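Local coordinates for copper induced nitroreductase D (Lactococcus lactis, PDB 2WQF), which acts as an FMN-binding nitroreductase that is induced by copper and takes part in defence against oxidative stress, at residues N9-Y14 with G187-M192; T45-I50 with F102-V107; H152-I157 with R174-F179. All blocks are in the same frame, centred on the assembly; numbering follows the deposited sequence. Where two conformers were deposited one is given.

Overall arrangement
Interactions 1 and 3 both touch the same FMN. Interaction 1 binds mainly the phosphate and also reaches O2 of the flavin through Tyr14. Interaction 3 sets His152 against flavin O4. Their centres are 20 Å apart, and their nearest atoms about 5 Å. Interaction 2 is a buried contact in the same sheet as interaction 3, its centre 28 Å from that of interaction 1 and 13 Å from that of interaction 3. It joins interaction 3 through neighbouring strands 97-104 and 171-182, where Glu103 CG packs on Arg174 CG at 3.9 Å. Along the chain, interactions 2 and 3 follow one another inside the long loop closed by interaction 1. The second subunit reaches all three.

Interaction 1: N9-Y14 with G187-M192. With FMN (flavin mononucleotide), chain B.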
loop_
_atom_site.group_PDB
_atom_site.type_symbol
_atom_site.label_atom_id
_atom_site.label_comp_id
_atom_site.label_asym_id
_atom_site.label_seq_id
_atom_site.Cartn_x
_atom_site.Cartn_y
_atom_site.Cartn_z
ATOM N N ASN A 9 2.433 14.319 -7.421
ATOM C CA ASN A 9 3.489 14.336 -8.425
ATOM C C ASN A 9 3.871 12.945 -8.955
ATOM O O ASN A 9 4.434 12.825 -10.043
ATOM C CB ASN A 9 4.722 15.042 -7.855
ATOM C CG ASN A 9 5.809 15.243 -8.888
ATOM O OD1 ASN A 9 5.586 15.871 -9.931
ATOM N ND2 ASN A 9 6.987 14.702 -8.611
ATOM N N ARG A 10 3.562 11.906 -8.188
ATOM C CA ARG A 10 3.787 10.526 -8.608
ATOM C C ARG A 10 2.731 10.167 -9.647
ATOM O O ARG A 10 1.527 10.285 -9.386
ATOM C CB ARG A 10 3.688 9.548 -7.442
ATOM C CG ARG A 10 3.932 8.094 -7.844
ATOM C CD ARG A 10 3.033 7.116 -7.154
ATOM N NE ARG A 10 1.656 7.510 -7.342
ATOM C CZ ARG A 10 0.938 7.326 -8.454
ATOM N NH1 ARG A 10 1.404 6.611 -9.471
ATOM N NH2 ARG A 10 -0.290 7.818 -8.512
ATOM N N ARG A 11 3.188 9.767 -10.831
ATOM C CA ARG A 11 2.318 9.341 -11.913
ATOM C C ARG A 11 2.918 8.153 -12.655
ATOM O O ARG A 11 4.119 7.881 -12.578
ATOM C CB ARG A 11 2.077 10.471 -12.909
ATOM C CG ARG A 11 1.350 11.685 -12.328
ATOM C CD ARG A 11 -0.080 11.390 -11.905
ATOM N NE ARG A 11 -0.870 10.835 -13.002
ATOM C CZ ARG A 11 -1.376 11.551 -13.998
ATOM N NH1 ARG A 11 -1.257 12.877 -14.012
ATOM N NH2 ARG A 11 -2.048 10.945 -14.943
ATOM N N THR A 12 2.058 7.460 -13.390
ATOM C CA THR A 12 2.486 6.442 -14.338
ATOM C C THR A 12 3.111 7.120 -15.556
ATOM O O THR A 12 2.471 7.901 -16.269
ATOM C CB THR A 12 1.306 5.552 -14.751
ATOM O OG1 THR A 12 0.923 4.731 -13.647
ATOM C CG2 THR A 12 1.670 4.660 -15.924
ATOM N N ILE A 13 4.388 6.837 -15.759
ATOM C CA ILE A 13 5.133 7.322 -16.907
ATOM C C ILE A 13 5.622 6.143 -17.711
ATOM O O ILE A 13 6.433 5.354 -17.235
ATOM C CB ILE A 13 6.367 8.152 -16.456
ATOM C CG1 ILE A 13 5.967 9.299 -15.519
ATOM C CG2 ILE A 13 7.189 8.632 -17.650
ATOM C CD1 ILE A 13 5.082 10.358 -16.142
ATOM N N TYR A 14 5.130 6.035 -18.931
ATOM C CA TYR A 14 5.512 4.937 -19.812
ATOM C C TYR A 14 6.746 5.258 -20.654
ATOM O O TYR A 14 7.488 4.342 -21.022
ATOM C CB TYR A 14 4.343 4.538 -20.727
ATOM C CG TYR A 14 3.231 3.842 -19.954
ATOM C CD1 TYR A 14 3.489 2.654 -19.249
ATOM C CD2 TYR A 14 1.952 4.389 -19.879
ATOM C CE1 TYR A 14 2.493 2.014 -18.548
ATOM C CE2 TYR A 14 0.934 3.752 -19.175
ATOM C CZ TYR A 14 1.208 2.576 -18.503
ATOM O OH TYR A 14 0.183 1.937 -17.810
ATOM N N GLY A 187 -0.297 10.824 -18.925
ATOM C CA GLY A 187 -1.576 11.090 -19.549
ATOM C C GLY A 187 -2.603 11.736 -18.632
ATOM O O GLY A 187 -2.349 12.092 -17.487
ATOM N N GLU A 188 -3.810 11.881 -19.151
ATOM C CA GLU A 188 -4.902 12.438 -18.385
ATOM C C GLU A 188 -5.430 11.392 -17.424
ATOM O O GLU A 188 -5.321 10.188 -17.676
ATOM C CB GLU A 188 -5.991 12.885 -19.343
ATOM C CG GLU A 188 -5.575 14.040 -20.209
ATOM C CD GLU A 188 -6.549 14.269 -21.344
ATOM O OE1 GLU A 188 -7.655 13.680 -21.317
ATOM O OE2 GLU A 188 -6.209 15.046 -22.251
ATOM N N LYS A 189 -5.989 11.851 -16.317
ATOM C CA LYS A 189 -6.550 10.966 -15.301
ATOM C C LYS A 189 -7.763 11.617 -14.680
ATOM O O LYS A 189 -7.754 12.799 -14.363
ATOM C CB LYS A 189 -5.497 10.656 -14.219
ATOM C CG LYS A 189 -5.980 9.708 -13.151
ATOM C CD LYS A 189 -4.871 9.249 -12.192
ATOM C CE LYS A 189 -4.306 10.374 -11.394
ATOM N NZ LYS A 189 -3.545 9.828 -10.230
ATOM N N THR A 190 -8.811 10.837 -14.519
ATOM C CA THR A 190 -10.041 11.290 -13.873
ATOM C C THR A 190 -10.113 10.751 -12.436
ATOM O O THR A 190 -9.344 9.880 -12.031
ATOM C CB THR A 190 -11.276 10.816 -14.644
ATOM O OG1 THR A 190 -11.329 9.384 -14.649
ATOM C CG2 THR A 190 -11.258 11.342 -16.083
ATOM N N PHE A 191 -11.044 11.297 -11.678
ATOM C CA PHE A 191 -11.280 10.940 -10.275
ATOM C C PHE A 191 -12.776 10.746 -10.089
ATOM O O PHE A 191 -13.597 11.462 -10.698
ATOM C CB PHE A 191 -10.788 12.052 -9.356
ATOM C CG PHE A 191 -9.344 12.411 -9.552
ATOM C CD1 PHE A 191 -8.354 11.789 -8.811
ATOM C CD2 PHE A 191 -8.982 13.383 -10.458
ATOM C CE1 PHE A 191 -7.025 12.129 -8.980
ATOM C CE2 PHE A 191 -7.668 13.736 -10.672
ATOM C CZ PHE A 191 -6.665 13.101 -9.927
ATOM N N MET A 192 -13.139 9.812 -9.220
ATOM C CA MET A 192 -14.522 9.632 -8.792
ATOM C C MET A 192 -15.038 10.876 -8.097
ATOM O O MET A 192 -14.290 11.712 -7.590
ATOM C CB MET A 192 -14.605 8.544 -7.700
ATOM C CG MET A 192 -14.450 7.116 -8.113
ATOM S SD MET A 192 -14.549 6.108 -6.616
ATOM C CE MET A 192 -16.268 6.295 -6.209
HETATM N N1 FMN B . -0.182 -0.097 -14.755
HETATM C C2 FMN B . 0.338 -0.915 -15.860
HETATM O O2 FMN B . 0.713 -0.384 -16.881
HETATM N N3 FMN B . 0.311 -2.341 -15.725
HETATM C C4 FMN B . -0.144 -2.981 -14.588
HETATM O O4 FMN B . -0.048 -4.174 -14.501
HETATM C C4A FMN B . -0.684 -2.166 -13.495
HETATM N N5 FMN B . -1.173 -2.668 -12.411
HETATM C C5A FMN B . -1.338 -1.779 -11.216
HETATM C C6 FMN B . -1.542 -2.414 -9.874
HETATM C C7 FMN B . -1.627 -1.687 -8.766
HETATM C C7M FMN B . -1.866 -2.382 -7.444
HETATM C C8 FMN B . -1.487 -0.184 -8.876
HETATM C C8M FMN B . -1.509 0.663 -7.615
HETATM C C9 FMN B . -1.333 0.405 -10.067
HETATM C C9A FMN B . -1.242 -0.428 -11.320
HETATM N N10 FMN B . -1.093 0.145 -12.620
HETATM C C10 FMN B . -0.656 -0.678 -13.660
HETATM C "C1'" FMN B . -1.058 1.588 -12.812
HETATM C "C2'" FMN B . -2.447 2.193 -12.629
HETATM O "O2'" FMN B . -3.230 1.896 -13.756
HETATM C "C3'" FMN B . -2.272 3.698 -12.408
HETATM O "O3'" FMN B . -1.621 3.817 -11.158
HETATM C "C4'" FMN B . -3.637 4.405 -12.340
HETATM O "O4'" FMN B . -4.255 4.397 -13.618
HETATM C "C5'" FMN B . -3.517 5.845 -11.843
HETATM O "O5'" FMN B . -2.637 6.552 -12.706
HETATM P P FMN B . -1.281 7.231 -12.103
HETATM O O1P FMN B . -1.633 8.098 -10.963
HETATM O O2P FMN B . -0.316 6.067 -11.657
HETATM O O3P FMN B . -0.658 8.047 -13.317
HETATM O O HOH W 1 -3.209 14.711 -15.565
HETATM O O HOH W 2 -0.071 8.224 -17.257
#
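Arg11 and Gly187 bring two irregular loop segments together, with no strand pairing between them. Residues 9-14 follow helix 3-9, and residues 187-192 follow strand 171-182. A water bridges the two backbones, donating to Thr12 O and accepting from Gly187 N. The direct link is a hydrogen bond from Arg11 NH2 to Gly187 O (2.8 Å, N-H...O angle 150°). The donor sits above the carbonyl plane.

The Arg11 side chain is bent at chi2 and chi3, which brings the edge of the guanidinium to the phosphate. NE then gives its hydrogen to FMN O3P at 2.8 Å, while NH2 serves the other loop. Lys189 CE lies over one face of this guanidinium, toward the rim. Lys189 NZ goes on to FMN O1P at 2.7 Å. Arg10 meets the phosphate edge-on with two bonds: NH1 to O2P at 2.8 Å, nearly straight at 171°, and NH2 to O1P at 2.8 Å. Thr12 adds its backbone N to O3P and its OG1 to O2P. The three cationic side chains thus share one anion, which probably offsets their closeness. Tyr14 OH binds FMN O2 at 2.6 Å, at the ring edge. Asn42 of the second subunit packs on Lys189. Together the loops form the phosphate-binding part of the FMN pocket, as in other flavin nitroreductases.

Interaction 2: T45-I50 with F102-V107; sequences TGRLLI and FEDQAV
The Arg47 guanidinium has Asp104 CB and Thr45 O over one face, both toward its rim. The Phe102 ring is met at its edge by Arg47 O and by Leu49 CB, which lies 3.8 Å from CE2. These groups sit on an antiparallel strand pair, 46-50 with 102-104, in the central sheet of the nitroreductase fold. Arg47 and Phe102 form the hydrogen-bonded pair, and Gly46 and Glu103 the non-hydrogen-bonded one. Asp104 N continues the pairing to Thr45 O.

The Asp104 carboxylate stands almost perpendicular to the guanidinium, 89° between planes. Its OD2 makes a salt bridge to Arg47 NH2 at 3.0 Å; the hydrogen bonds from NH2 and NE to OD2 are both weak. Arg47 NH1 turns instead to Gly46 O and Gln44 O. Asp104 is also the N-cap of helix 105-114, its OD1 accepting from Ala106 N at 2.9 Å. Further along strand 46-52, Leu48 to Ile50 pair in parallel with a strand of the second subunit, so the sheet crosses the interface.

At the loop and helix ends, Thr45 CG2 packs on Val107 CG1 at 3.6 Å. With chi1 at 44°, Thr45 OG1 lies between its backbone N and carbonyl carbon and donates to the syn lone pair of Glu103 OE1 at 2.5 Å.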
loop_
_atom_site.group_PDB
_atom_site.type_symbol
_atom_site.label_atom_id
_atom_site.label_comp_id
_atom_site.label_asym_id
_atom_site.label_seq_id
_atom_site.Cartn_x
_atom_site.Cartn_y
_atom_site.Cartn_z
ATOM N N THR A 45 8.214 -7.956 5.331
ATOM C CA THR A 45 8.212 -9.094 4.428
ATOM C C THR A 45 8.637 -8.773 2.997
ATOM O O THR A 45 8.859 -9.677 2.202
ATOM C CB THR A 45 6.829 -9.726 4.411
ATOM O OG1 THR A 45 5.854 -8.693 4.327
ATOM C CG2 THR A 45 6.574 -10.499 5.684
ATOM N N GLY A 46 8.772 -7.486 2.674
ATOM C CA GLY A 46 9.130 -7.072 1.326
ATOM C C GLY A 46 10.584 -7.389 1.004
ATOM O O GLY A 46 11.471 -7.238 1.858
ATOM N N ARG A 47 10.828 -7.821 -0.228
ATOM C CA ARG A 47 12.176 -8.089 -0.721
ATOM C C ARG A 47 12.283 -7.439 -2.093
ATOM O O ARG A 47 11.326 -7.481 -2.859
ATOM C CB ARG A 47 12.421 -9.590 -0.880
ATOM C CG ARG A 47 12.161 -10.429 0.388
ATOM C CD ARG A 47 13.273 -10.242 1.442
ATOM N NE ARG A 47 13.011 -10.984 2.673
ATOM C CZ ARG A 47 12.435 -10.482 3.767
ATOM N NH1 ARG A 47 12.057 -9.211 3.825
ATOM N NH2 ARG A 47 12.239 -11.270 4.821
ATOM N N LEU A 48 13.432 -6.847 -2.418
ATOM C CA LEU A 48 13.610 -6.176 -3.699
ATOM C C LEU A 48 14.818 -6.713 -4.449
ATOM O O LEU A 48 15.885 -6.944 -3.859
ATOM C CB LEU A 48 13.831 -4.681 -3.526
ATOM C CG LEU A 48 12.608 -3.804 -3.300
ATOM C CD1 LEU A 48 11.873 -4.132 -2.024
ATOM C CD2 LEU A 48 13.064 -2.344 -3.286
ATOM N N LEU A 49 14.631 -6.882 -5.751
ATOM C CA LEU A 49 15.715 -7.046 -6.694
ATOM C C LEU A 49 15.718 -5.816 -7.601
ATOM O O LEU A 49 14.738 -5.548 -8.297
ATOM C CB LEU A 49 15.507 -8.318 -7.511
ATOM C CG LEU A 49 16.506 -8.558 -8.637
ATOM C CD1 LEU A 49 17.922 -8.727 -8.090
ATOM C CD2 LEU A 49 16.063 -9.790 -9.433
ATOM N N ILE A 50 16.808 -5.050 -7.555
ATOM C CA ILE A 50 16.933 -3.796 -8.293
ATOM C C ILE A 50 17.908 -4.008 -9.438
ATOM O O ILE A 50 19.082 -4.284 -9.200
ATOM C CB ILE A 50 17.435 -2.665 -7.391
ATOM C CG1 ILE A 50 16.483 -2.463 -6.207
ATOM C CG2 ILE A 50 17.623 -1.367 -8.167
ATOM C CD1 ILE A 50 17.087 -1.637 -5.046
ATOM N N PHE A 102 9.029 -8.473 -4.116
ATOM C CA PHE A 102 8.638 -9.804 -3.687
ATOM C C PHE A 102 8.142 -9.723 -2.240
ATOM O O PHE A 102 8.463 -8.784 -1.507
ATOM C CB PHE A 102 9.811 -10.801 -3.714
ATOM C CG PHE A 102 10.569 -10.877 -5.015
ATOM C CD1 PHE A 102 10.481 -12.004 -5.820
ATOM C CD2 PHE A 102 11.435 -9.866 -5.384
ATOM C CE1 PHE A 102 11.223 -12.096 -7.021
ATOM C CE2 PHE A 102 12.152 -9.936 -6.569
ATOM C CZ PHE A 102 12.075 -11.059 -7.375
ATOM N N GLU A 103 7.378 -10.731 -1.825
ATOM C CA GLU A 103 7.001 -10.906 -0.428
ATOM C C GLU A 103 7.579 -12.237 0.035
ATOM O O GLU A 103 7.400 -13.275 -0.633
ATOM C CB GLU A 103 5.480 -10.904 -0.266
ATOM C CG GLU A 103 4.875 -9.507 -0.417
ATOM C CD GLU A 103 5.285 -8.589 0.742
ATOM O OE1 GLU A 103 5.133 -9.022 1.908
ATOM O OE2 GLU A 103 5.777 -7.447 0.489
ATOM N N ASP A 104 8.260 -12.227 1.171
ATOM C CA ASP A 104 8.913 -13.423 1.684
ATOM C C ASP A 104 7.904 -14.365 2.378
ATOM O O ASP A 104 7.441 -14.127 3.499
ATOM C CB ASP A 104 10.036 -13.016 2.630
ATOM C CG ASP A 104 10.914 -14.186 3.026
ATOM O OD1 ASP A 104 10.477 -15.348 2.923
ATOM O OD2 ASP A 104 12.044 -13.941 3.453
ATOM N N GLN A 105 7.581 -15.444 1.674
ATOM C CA GLN A 105 6.596 -16.405 2.154
ATOM C C GLN A 105 7.071 -17.201 3.367
ATOM O O GLN A 105 6.252 -17.732 4.118
ATOM C CB GLN A 105 6.218 -17.368 1.023
ATOM C CG GLN A 105 5.639 -16.644 -0.200
ATOM C CD GLN A 105 4.474 -15.748 0.169
ATOM O OE1 GLN A 105 3.414 -16.223 0.594
ATOM N NE2 GLN A 105 4.661 -14.448 0.010
ATOM N N ALA A 106 8.382 -17.293 3.555
ATOM C CA ALA A 106 8.902 -18.002 4.719
ATOM C C ALA A 106 8.570 -17.248 6.013
ATOM O O ALA A 106 8.228 -17.835 7.048
ATOM C CB ALA A 106 10.406 -18.226 4.583
ATOM N N VAL A 107 8.653 -15.929 5.953
ATOM C CA VAL A 107 8.266 -15.092 7.084
ATOM C C VAL A 107 6.751 -15.154 7.310
ATOM O O VAL A 107 6.289 -15.303 8.434
ATOM C CB VAL A 107 8.723 -13.630 6.873
ATOM C CG1 VAL A 107 8.207 -12.735 7.987
ATOM C CG2 VAL A 107 10.247 -13.562 6.827
#

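Interaction 3: H152-I157 with R174-F179. With FMN (flavin mononucleotide), chain B.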
loop_
_atom_site.group_PDB
_atom_site.type_symbol
_atom_site.label_atom_id
_atom_site.label_comp_id
_atom_site.label_asym_id
_atom_site.label_seq_id
_atom_site.Cartn_x
_atom_site.Cartn_y
_atom_site.Cartn_z
ATOM N N HIS A 152 3.034 -6.221 -14.118
ATOM C CA HIS A 152 2.731 -7.505 -13.516
ATOM C C HIS A 152 2.905 -8.657 -14.502
ATOM O O HIS A 152 1.946 -9.178 -15.055
ATOM C CB HIS A 152 1.331 -7.477 -12.908
ATOM C CG HIS A 152 1.213 -6.482 -11.801
ATOM N ND1 HIS A 152 0.806 -5.181 -12.009
ATOM C CD2 HIS A 152 1.534 -6.571 -10.484
ATOM C CE1 HIS A 152 0.834 -4.528 -10.858
ATOM N NE2 HIS A 152 1.300 -5.343 -9.922
ATOM N N TYR A 153 4.161 -9.044 -14.709
ATOM C CA TYR A 153 4.496 -10.206 -15.541
ATOM C C TYR A 153 4.746 -11.441 -14.675
ATOM O O TYR A 153 5.126 -12.487 -15.178
ATOM C CB TYR A 153 5.693 -9.877 -16.436
ATOM C CG TYR A 153 5.306 -8.910 -17.526
ATOM C CD1 TYR A 153 4.539 -9.330 -18.604
ATOM C CD2 TYR A 153 5.675 -7.580 -17.460
ATOM C CE1 TYR A 153 4.162 -8.452 -19.596
ATOM C CE2 TYR A 153 5.314 -6.692 -18.449
ATOM C CZ TYR A 153 4.549 -7.128 -19.512
ATOM O OH TYR A 153 4.188 -6.236 -20.503
ATOM N N ASN A 154 4.513 -11.304 -13.365
ATOM C CA ASN A 154 4.353 -12.444 -12.469
ATOM C C ASN A 154 2.974 -13.070 -12.725
ATOM O O ASN A 154 2.009 -12.319 -13.000
ATOM C CB ASN A 154 4.472 -11.982 -11.011
ATOM C CG ASN A 154 3.563 -10.801 -10.702
ATOM O OD1 ASN A 154 3.790 -9.700 -11.189
ATOM N ND2 ASN A 154 2.496 -11.041 -9.961
ATOM N N PRO A 155 2.856 -14.417 -12.631
ATOM C CA PRO A 155 3.908 -15.370 -12.253
ATOM C C PRO A 155 4.732 -15.897 -13.422
ATOM O O PRO A 155 5.550 -16.766 -13.207
ATOM C CB PRO A 155 3.121 -16.552 -11.668
ATOM C CG PRO A 155 1.689 -16.313 -11.968
ATOM C CD PRO A 155 1.565 -15.104 -12.831
ATOM N N LEU A 156 4.519 -15.377 -14.625
ATOM C CA LEU A 156 5.139 -15.922 -15.831
ATOM C C LEU A 156 6.660 -15.949 -15.748
ATOM O O LEU A 156 7.297 -16.922 -16.165
ATOM C CB LEU A 156 4.696 -15.107 -17.050
ATOM C CG LEU A 156 3.394 -15.511 -17.741
ATOM C CD1 LEU A 156 2.233 -15.599 -16.754
ATOM C CD2 LEU A 156 3.090 -14.522 -18.861
ATOM N N ILE A 157 7.245 -14.876 -15.207
ATOM C CA ILE A 157 8.701 -14.713 -15.199
ATOM C C ILE A 157 9.366 -15.144 -13.907
ATOM O O ILE A 157 10.584 -15.070 -13.797
ATOM C CB ILE A 157 9.105 -13.257 -15.486
ATOM C CG1 ILE A 157 8.631 -12.330 -14.369
ATOM C CG2 ILE A 157 8.514 -12.811 -16.831
ATOM C CD1 ILE A 157 9.142 -10.915 -14.532
ATOM N N ARG A 174 5.664 -10.025 -6.788
ATOM C CA ARG A 174 4.373 -9.323 -6.790
ATOM C C ARG A 174 4.207 -8.208 -7.828
ATOM O O ARG A 174 3.088 -7.889 -8.219
ATOM C CB ARG A 174 4.090 -8.701 -5.423
ATOM C CG ARG A 174 4.259 -9.611 -4.245
ATOM C CD ARG A 174 3.546 -10.926 -4.390
ATOM N NE ARG A 174 2.096 -10.835 -4.535
ATOM C CZ ARG A 174 1.375 -11.458 -5.478
ATOM N NH1 ARG A 174 1.955 -12.112 -6.484
ATOM N NH2 ARG A 174 0.053 -11.410 -5.454
ATOM N N GLY A 175 5.283 -7.609 -8.290
ATOM C CA GLY A 175 5.181 -6.425 -9.124
ATOM C C GLY A 175 6.557 -6.026 -9.637
ATOM O O GLY A 175 7.571 -6.375 -9.033
ATOM N N GLN A 176 6.594 -5.308 -10.754
ATOM C CA GLN A 176 7.841 -4.826 -11.336
ATOM C C GLN A 176 7.712 -3.356 -11.660
ATOM O O GLN A 176 6.963 -2.951 -12.550
ATOM C CB GLN A 176 8.225 -5.615 -12.589
ATOM C CG GLN A 176 8.316 -7.107 -12.349
ATOM C CD GLN A 176 6.977 -7.798 -12.538
ATOM O OE1 GLN A 176 6.355 -7.667 -13.585
ATOM N NE2 GLN A 176 6.545 -8.542 -11.540
ATOM N N LEU A 177 8.459 -2.546 -10.930
ATOM C CA LEU A 177 8.395 -1.103 -11.091
ATOM C C LEU A 177 9.538 -0.669 -12.016
ATOM O O LEU A 177 10.701 -0.690 -11.644
ATOM C CB LEU A 177 8.460 -0.407 -9.740
ATOM C CG LEU A 177 8.201 1.088 -9.764
ATOM C CD1 LEU A 177 6.740 1.442 -10.060
ATOM C CD2 LEU A 177 8.638 1.714 -8.419
ATOM N N VAL A 178 9.179 -0.353 -13.256
ATOM C CA VAL A 178 10.087 0.110 -14.291
ATOM C C VAL A 178 10.278 1.611 -14.105
ATOM O O VAL A 178 9.307 2.345 -13.937
ATOM C CB VAL A 178 9.499 -0.173 -15.677
ATOM C CG1 VAL A 178 10.443 0.266 -16.764
ATOM C CG2 VAL A 178 9.232 -1.657 -15.827
ATOM N N PHE A 179 11.534 2.067 -14.077
ATOM C CA PHE A 179 11.828 3.460 -13.747
ATOM C C PHE A 179 12.945 4.037 -14.585
ATOM O O PHE A 179 13.794 3.325 -15.129
ATOM C CB PHE A 179 12.123 3.625 -12.249
ATOM C CG PHE A 179 13.480 3.121 -11.825
ATOM C CD1 PHE A 179 14.541 4.003 -11.723
ATOM C CD2 PHE A 179 13.695 1.770 -11.576
ATOM C CE1 PHE A 179 15.797 3.552 -11.327
ATOM C CE2 PHE A 179 14.962 1.301 -11.201
ATOM C CZ PHE A 179 16.005 2.202 -11.093
HETATM N N1 FMN B . -0.182 -0.097 -14.755
HETATM C C2 FMN B . 0.338 -0.915 -15.860
HETATM O O2 FMN B . 0.713 -0.384 -16.881
HETATM N N3 FMN B . 0.311 -2.341 -15.725
HETATM C C4 FMN B . -0.144 -2.981 -14.588
HETATM O O4 FMN B . -0.048 -4.174 -14.501
HETATM C C4A FMN B . -0.684 -2.166 -13.495
HETATM N N5 FMN B . -1.173 -2.668 -12.411
HETATM C C5A FMN B . -1.338 -1.779 -11.216
HETATM C C6 FMN B . -1.542 -2.414 -9.874
HETATM C C7 FMN B . -1.627 -1.687 -8.766
HETATM C C7M FMN B . -1.866 -2.382 -7.444
HETATM C C8 FMN B . -1.487 -0.184 -8.876
HETATM C C8M FMN B . -1.509 0.663 -7.615
HETATM C C9 FMN B . -1.333 0.405 -10.067
HETATM C C9A FMN B . -1.242 -0.428 -11.320
HETATM N N10 FMN B . -1.093 0.145 -12.620
HETATM C C10 FMN B . -0.656 -0.678 -13.660
HETATM C "C1'" FMN B . -1.058 1.588 -12.812
HETATM C "C2'" FMN B . -2.447 2.193 -12.629
HETATM O "O2'" FMN B . -3.230 1.896 -13.756
HETATM C "C3'" FMN B . -2.272 3.698 -12.408
HETATM O "O3'" FMN B . -1.621 3.817 -11.158
HETATM C "C4'" FMN B . -3.637 4.405 -12.340
HETATM O "O4'" FMN B . -4.255 4.397 -13.618
HETATM C "C5'" FMN B . -3.517 5.845 -11.843
HETATM O "O5'" FMN B . -2.637 6.552 -12.706
HETATM P P FMN B . -1.281 7.231 -12.103
HETATM O O1P FMN B . -1.633 8.098 -10.963
HETATM O O2P FMN B . -0.316 6.067 -11.657
HETATM O O3P FMN B . -0.658 8.047 -13.317
HETATM O O HOH W 3 1.834 -13.819 -9.180
#
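Gln176 carries the hydrogen bonds between the two segments, using both ends of its buried amide. OE1 accepts from Tyr153 N at 2.8 Å, in the carbonyl plane and on a lone pair, with a nearly straight N-H. NE2 donates to Asn154 OD1 at 3.0 Å, and the two amide planes stand 76° apart. The bend at chi2 (88°) turns the Gln176 amide toward the loop. A leucine in its place would probably leave Tyr153 N without this acceptor and the Asn154 amide freer to turn. His152 ND1, on the other side of CG from CD2, donates to FMN O4 at 2.8 Å, almost straight at 176°.

The side chains of Asn154 and Arg174 cross at about a right angle, and one water is shared by Asn154 ND2 and Arg174 NH1. Arg174 NH2 has its salt bridge with Glu127.

Packing completes the join. His152 CD2 comes edge-on to Arg174 O at 3.0 Å, and Ile157 CD1 lies more loosely by Gln176 CD. Trp125 of the second subunit meets the His152 ring.

The loop leaves strand 146-151 and lies beside strand 171-182, where Arg174 and Gly175 form a classic beta bulge opposite Phe101 of strand 97-104. Tyr153 and Ile157 pack on helix 53-73, while Arg174 and Leu177 touch helix 121-143.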